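Long-range contacts in ABC transporter substrate-binding protein (Vibrio cholerae, PDB 3LKV), which probably serves an ABC transporter as its substrate-binding protein, holding a phenylalanine in the pocket between its two lobes: residues 8-14 against 43-49; 70-76 against 91-96. One frame throughout, in Å; residues are numbered along the deposited sequence.

Contact 1: residues 8-14 against 43-49. With ZN (zinc ion), chain C.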
loop_
_atom_site.group_PDB
_atom_site.type_symbol
_atom_site.label_atom_id
_atom_site.label_comp_id
_atom_site.label_asym_id
_atom_site.label_seq_id
_atom_site.Cartn_x
_atom_site.Cartn_y
_atom_site.Cartn_z
ATOM N N THR A 8 17.079 -8.975 2.546
ATOM C CA THR A 8 15.770 -8.337 2.679
ATOM C C THR A 8 15.205 -8.628 4.084
ATOM O O THR A 8 15.086 -9.782 4.463
ATOM C CB THR A 8 14.774 -8.881 1.602
ATOM O OG1 THR A 8 15.252 -8.494 0.318
ATOM C CG2 THR A 8 13.320 -8.334 1.768
ATOM N N ALA A 9 14.836 -7.619 4.845
ATOM C CA ALA A 9 14.169 -7.868 6.110
ATOM C C ALA A 9 12.731 -8.320 5.844
ATOM O O ALA A 9 12.014 -7.730 5.002
ATOM C CB ALA A 9 14.155 -6.624 6.935
ATOM N N LYS A 10 12.301 -9.331 6.566
ATOM C CA LYS A 10 10.937 -9.819 6.441
ATOM C C LYS A 10 10.191 -9.610 7.745
ATOM O O LYS A 10 10.529 -10.180 8.755
ATOM C CB LYS A 10 10.932 -11.282 6.045
ATOM C CG LYS A 10 9.535 -11.854 5.671
ATOM C CD LYS A 10 9.693 -13.201 4.819
ATOM C CE LYS A 10 8.510 -14.216 4.989
ATOM N NZ LYS A 10 7.350 -14.087 4.027
ATOM N N VAL A 11 9.203 -8.739 7.691
ATOM C CA VAL A 11 8.403 -8.338 8.834
ATOM C C VAL A 11 6.957 -8.738 8.529
ATOM O O VAL A 11 6.400 -8.307 7.514
ATOM C CB VAL A 11 8.543 -6.845 9.073
ATOM C CG1 VAL A 11 7.629 -6.368 10.228
ATOM C CG2 VAL A 11 10.063 -6.526 9.368
ATOM N N ALA A 12 6.362 -9.534 9.426
ATOM C CA ALA A 12 5.019 -10.037 9.245
ATOM C C ALA A 12 4.134 -9.492 10.361
ATOM O O ALA A 12 4.449 -9.676 11.533
ATOM C CB ALA A 12 5.034 -11.592 9.256
ATOM N N VAL A 13 3.052 -8.845 9.962
ATOM C CA VAL A 13 2.213 -8.074 10.822
ATOM C C VAL A 13 0.837 -8.690 10.904
ATOM O O VAL A 13 0.171 -8.862 9.881
ATOM C CB VAL A 13 2.039 -6.639 10.316
ATOM C CG1 VAL A 13 1.183 -5.854 11.311
ATOM C CG2 VAL A 13 3.402 -5.949 10.084
ATOM N N SER A 14 0.427 -9.053 12.109
ATOM C CA SER A 14 -0.877 -9.585 12.357
ATOM C C SER A 14 -1.695 -8.637 13.231
ATOM O O SER A 14 -1.243 -8.208 14.291
ATOM C CB SER A 14 -0.697 -10.879 13.105
ATOM O OG SER A 14 -1.946 -11.514 13.376
ATOM N N ASN A 43 14.365 -3.360 0.342
ATOM C CA ASN A 43 14.975 -4.277 1.268
ATOM C C ASN A 43 14.000 -4.671 2.363
ATOM O O ASN A 43 14.413 -5.200 3.382
ATOM C CB ASN A 43 16.216 -3.622 1.895
ATOM C CG ASN A 43 15.875 -2.365 2.717
ATOM O OD1 ASN A 43 14.842 -1.738 2.524
ATOM N ND2 ASN A 43 16.766 -1.991 3.604
ATOM N N LEU A 44 12.714 -4.416 2.180
ATOM C CA LEU A 44 11.732 -4.735 3.219
ATOM C C LEU A 44 10.585 -5.452 2.547
ATOM O O LEU A 44 10.054 -4.937 1.581
ATOM C CB LEU A 44 11.185 -3.460 3.908
ATOM C CG LEU A 44 10.019 -3.689 4.865
ATOM C CD1 LEU A 44 10.403 -4.526 6.078
ATOM C CD2 LEU A 44 9.410 -2.310 5.305
ATOM N N GLU A 45 10.239 -6.629 3.051
ATOM C CA GLU A 45 9.026 -7.354 2.684
ATOM C C GLU A 45 8.153 -7.204 3.950
ATOM O O GLU A 45 8.508 -7.677 5.027
ATOM C CB GLU A 45 9.314 -8.836 2.375
ATOM C CG GLU A 45 8.045 -9.700 2.106
ATOM C CD GLU A 45 8.339 -11.223 1.994
ATOM O OE1 GLU A 45 9.516 -11.591 1.990
ATOM O OE2 GLU A 45 7.394 -12.063 1.872
ATOM N N PHE A 46 7.023 -6.550 3.790
ATOM C CA PHE A 46 6.148 -6.201 4.904
ATOM C C PHE A 46 4.833 -6.938 4.597
ATOM O O PHE A 46 4.074 -6.527 3.765
ATOM C CB PHE A 46 5.985 -4.684 4.878
ATOM C CG PHE A 46 5.201 -4.116 5.977
ATOM C CD1 PHE A 46 5.798 -3.747 7.155
ATOM C CD2 PHE A 46 3.841 -3.856 5.812
ATOM C CE1 PHE A 46 5.067 -3.131 8.172
ATOM C CE2 PHE A 46 3.097 -3.244 6.835
ATOM C CZ PHE A 46 3.708 -2.873 7.997
ATOM N N ASP A 47 4.613 -8.055 5.227
ATOM C CA ASP A 47 3.389 -8.826 5.006
ATOM C C ASP A 47 2.446 -8.501 6.158
ATOM O O ASP A 47 2.876 -8.259 7.275
ATOM C CB ASP A 47 3.704 -10.318 5.055
ATOM C CG ASP A 47 4.545 -10.782 3.876
ATOM O OD1 ASP A 47 4.355 -10.243 2.785
ATOM O OD2 ASP A 47 5.368 -11.709 4.022
ATOM N N TYR A 48 1.168 -8.589 5.875
ATOM C CA TYR A 48 0.119 -8.076 6.696
ATOM C C TYR A 48 -1.105 -9.004 6.561
ATOM O O TYR A 48 -1.509 -9.366 5.468
ATOM C CB TYR A 48 -0.221 -6.670 6.200
ATOM C CG TYR A 48 -1.527 -6.239 6.722
ATOM C CD1 TYR A 48 -1.736 -6.166 8.104
ATOM C CD2 TYR A 48 -2.605 -6.018 5.870
ATOM C CE1 TYR A 48 -2.981 -5.833 8.625
ATOM C CE2 TYR A 48 -3.866 -5.686 6.388
ATOM C CZ TYR A 48 -4.032 -5.612 7.761
ATOM O OH TYR A 48 -5.267 -5.252 8.279
ATOM N N LYS A 49 -1.712 -9.374 7.675
ATOM C CA LYS A 49 -2.970 -10.119 7.673
ATOM C C LYS A 49 -3.874 -9.582 8.793
ATOM O O LYS A 49 -3.388 -9.329 9.920
ATOM C CB LYS A 49 -2.727 -11.609 7.896
ATOM C CG LYS A 49 -2.168 -12.461 6.699
ATOM C CD LYS A 49 -3.095 -12.436 5.443
ATOM C CE LYS A 49 -2.708 -13.499 4.315
ATOM N NZ LYS A 49 -2.875 -14.896 4.891
HETATM ZN ZN ZN C . 5.450 -11.564 1.869
#
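V13 sets its CG2 methyl over one face of the F46 ring, 4.1 Å from the ring centroid, a CH-pi contact. With CG anti to the backbone N (chi1 -176°), the far end of the ring leans toward V13, and CZ comes nearest the methyl. The dip between V11 and A9 takes the branched end of L44, whose CD1 lies 3.9 Å from V11 CG2. Short branched valines let the ring and the leucine tip fill the layer beneath helix 20-35, whose L29 meets both V13 and F46. That helix joins the two strands in a beta-alpha-beta crossover, so 9-14 and 44-49 run parallel, bound by a regular ladder such as V11 N to E45 O at 3.0 Å.

The other face turns charged around K10, E45 and D47. E45 and K10 lie side by side, and the long lysine reaches NZ to E45 OE2 (3.0 Å), which it meets from above the carboxylate plane. The same NZ meets D47 OD2 nearly along its C-O axis at 3.1 Å. A zinc ion fills the notch between the carboxylates: E45 OE2 binds it at 2.0 Å, while D47 grips it with both oxygens, OD1 at 1.9 Å. Acidic residues suit a metal site, and the lysine probably offsets their charge. E45 and D47 of the second subunit bind zinc here too, which ties the two chains together through this strand pair.

Contact 2: residues 70-76 against 91-96; sequences PDVLVGI and IPIVFT
L73 and I91 meet obliquely at the start of the strand pair, where L73 CD1 lies 3.7 Å from I91 CG2. The isoleucine sits just before strand 93-96 and points its beta carbon back at 70-76. Its two branches divide the work: CG2, anti to the backbone N, touches L73 and the carbonyl O of P70, whereas CD1 extends to P70 CD at 4.1 Å. A beta-branched chain suits this spot because its two branches can meet the leucine and the proline ring at once. L73 also reaches I93 with CD1, and its backbone carries two rungs of the parallel ladder, L73 N to P92 O (2.8 Å) and V94 N to L73 O (2.9 Å). P92 has no N-H to give, but its carbonyl still accepts the L73 N-H.

At the far end T96 lies alongside I76, and its CG2 presses on I76 CG1 at 3.5 Å, closer than usual for two carbons. The methyl is wedged between the backbone N and carbonyl carbon of its own residue, while OG1 lies anti to that N (chi1 -169°) and hydrogen-bonds T250. A threonine thus offers a greasy side to the isoleucine and a hydroxyl to a helix. Helix 78-87 links the two strands in a beta-alpha-beta unit; strand 9-15 flanks 72-76 on its other edge, and helices 20-35 and 243-258 pack against the V74, V94 and T96 face.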
loop_
_atom_site.group_PDB
_atom_site.type_symbol
_atom_site.label_atom_id
_atom_site.label_comp_id
_atom_site.label_asym_id
_atom_site.label_seq_id
_atom_site.Cartn_x
_atom_site.Cartn_y
_atom_site.Cartn_z
ATOM N N PRO A 70 9.675 -15.365 9.053
ATOM C CA PRO A 70 9.988 -13.946 8.967
ATOM C C PRO A 70 11.082 -13.615 9.974
ATOM O O PRO A 70 11.282 -14.373 10.905
ATOM C CB PRO A 70 8.684 -13.277 9.367
ATOM C CG PRO A 70 8.090 -14.268 10.385
ATOM C CD PRO A 70 8.490 -15.633 9.863
ATOM N N ASP A 71 11.746 -12.485 9.808
ATOM C CA ASP A 71 12.774 -12.028 10.760
ATOM C C ASP A 71 12.096 -11.518 12.027
ATOM O O ASP A 71 12.617 -11.681 13.152
ATOM C CB ASP A 71 13.632 -10.940 10.127
ATOM C CG ASP A 71 14.377 -11.425 8.858
ATOM O OD1 ASP A 71 15.259 -12.279 9.008
ATOM O OD2 ASP A 71 14.102 -10.995 7.696
ATOM N N VAL A 72 10.951 -10.856 11.875
ATOM C CA VAL A 72 10.271 -10.298 13.029
ATOM C C VAL A 72 8.773 -10.390 12.827
ATOM O O VAL A 72 8.266 -10.137 11.715
ATOM C CB VAL A 72 10.649 -8.776 13.307
ATOM C CG1 VAL A 72 9.929 -8.281 14.545
ATOM C CG2 VAL A 72 12.161 -8.621 13.491
ATOM N N LEU A 73 8.086 -10.782 13.888
ATOM C CA LEU A 73 6.628 -10.840 13.878
ATOM C C LEU A 73 6.108 -9.662 14.688
ATOM O O LEU A 73 6.683 -9.346 15.727
ATOM C CB LEU A 73 6.132 -12.137 14.477
ATOM C CG LEU A 73 6.412 -13.418 13.717
ATOM C CD1 LEU A 73 6.472 -14.594 14.739
ATOM C CD2 LEU A 73 5.315 -13.644 12.673
ATOM N N VAL A 74 5.082 -8.988 14.190
ATOM C CA VAL A 74 4.518 -7.838 14.878
ATOM C C VAL A 74 3.057 -8.158 15.169
ATOM O O VAL A 74 2.287 -8.530 14.238
ATOM C CB VAL A 74 4.612 -6.540 14.040
ATOM C CG1 VAL A 74 3.853 -5.421 14.753
ATOM C CG2 VAL A 74 6.094 -6.137 13.803
ATOM N N GLY A 75 2.685 -8.118 16.431
ATOM C CA GLY A 75 1.295 -8.352 16.787
ATOM C C GLY A 75 0.661 -7.049 17.208
ATOM O O GLY A 75 0.984 -6.490 18.283
ATOM N N ILE A 76 -0.246 -6.552 16.391
ATOM C CA ILE A 76 -0.924 -5.339 16.711
ATOM C C ILE A 76 -2.270 -5.738 17.380
ATOM O O ILE A 76 -3.148 -6.345 16.736
ATOM C CB ILE A 76 -1.218 -4.530 15.452
ATOM C CG1 ILE A 76 0.048 -4.151 14.710
ATOM C CG2 ILE A 76 -2.008 -3.296 15.793
ATOM C CD1 ILE A 76 -0.221 -3.349 13.352
ATOM N N ILE A 91 11.114 -16.912 17.325
ATOM C CA ILE A 91 11.063 -15.774 16.389
ATOM C C ILE A 91 10.706 -14.541 17.192
ATOM O O ILE A 91 9.757 -14.537 17.952
ATOM C CB ILE A 91 10.059 -15.986 15.227
ATOM C CG1 ILE A 91 10.371 -17.331 14.510
ATOM C CG2 ILE A 91 10.127 -14.833 14.274
ATOM C CD1 ILE A 91 9.422 -17.585 13.332
ATOM N N PRO A 92 11.500 -13.473 17.068
ATOM C CA PRO A 92 11.132 -12.251 17.768
ATOM C C PRO A 92 9.728 -11.766 17.467
ATOM O O PRO A 92 9.325 -11.688 16.281
ATOM C CB PRO A 92 12.172 -11.236 17.258
ATOM C CG PRO A 92 13.298 -12.085 16.806
ATOM C CD PRO A 92 12.653 -13.254 16.171
ATOM N N ILE A 93 9.006 -11.422 18.540
ATOM C CA ILE A 93 7.674 -10.848 18.504
ATOM C C ILE A 93 7.738 -9.467 19.141
ATOM O O ILE A 93 8.184 -9.310 20.284
ATOM C CB ILE A 93 6.669 -11.662 19.297
ATOM C CG1 ILE A 93 6.523 -13.063 18.665
ATOM C CG2 ILE A 93 5.348 -10.921 19.344
ATOM C CD1 ILE A 93 5.891 -14.147 19.531
ATOM N N VAL A 94 7.283 -8.472 18.401
ATOM C CA VAL A 94 7.108 -7.129 18.933
ATOM C C VAL A 94 5.619 -6.867 18.933
ATOM O O VAL A 94 4.992 -6.820 17.881
ATOM C CB VAL A 94 7.735 -6.102 18.037
ATOM C CG1 VAL A 94 7.435 -4.719 18.594
ATOM C CG2 VAL A 94 9.279 -6.389 17.900
ATOM N N PHE A 95 5.036 -6.742 20.090
ATOM C CA PHE A 95 3.624 -6.427 20.129
ATOM C C PHE A 95 3.519 -4.933 20.215
ATOM O O PHE A 95 4.485 -4.228 20.586
ATOM C CB PHE A 95 2.905 -7.072 21.318
ATOM C CG PHE A 95 3.507 -6.715 22.670
ATOM C CD1 PHE A 95 3.257 -5.490 23.251
ATOM C CD2 PHE A 95 4.287 -7.609 23.338
ATOM C CE1 PHE A 95 3.779 -5.173 24.466
ATOM C CE2 PHE A 95 4.833 -7.307 24.588
ATOM C CZ PHE A 95 4.573 -6.085 25.139
ATOM N N THR A 96 2.354 -4.446 19.823
ATOM C CA THR A 96 2.082 -3.052 19.816
ATOM C C THR A 96 0.607 -2.770 20.005
ATOM O O THR A 96 -0.224 -3.559 19.690
ATOM C CB THR A 96 2.687 -2.383 18.562
ATOM O OG1 THR A 96 2.607 -0.971 18.741
ATOM C CG2 THR A 96 1.986 -2.792 17.237
#

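Both contacts are parallel strand pairs of one sheet, and each closes a beta-alpha-beta unit. Strands 9-15 and 72-76 are neighbours, so the ladders join through A12 O and V74 N (2.8 Å), and the D71 side chain adds a bond from OD2 to K10 N (2.7 Å). V13 and I76 continue the apolar face across the seam, with helix 20-35 packed over both. Contact 2 lies inside the sheet and is buried, which matches its almost wholly aliphatic chemistry. Contact 1 includes the outermost strand, 44-50, and is only partly buried; there one face carries charges and zinc, and meets the second subunit, which does not touch contact 2.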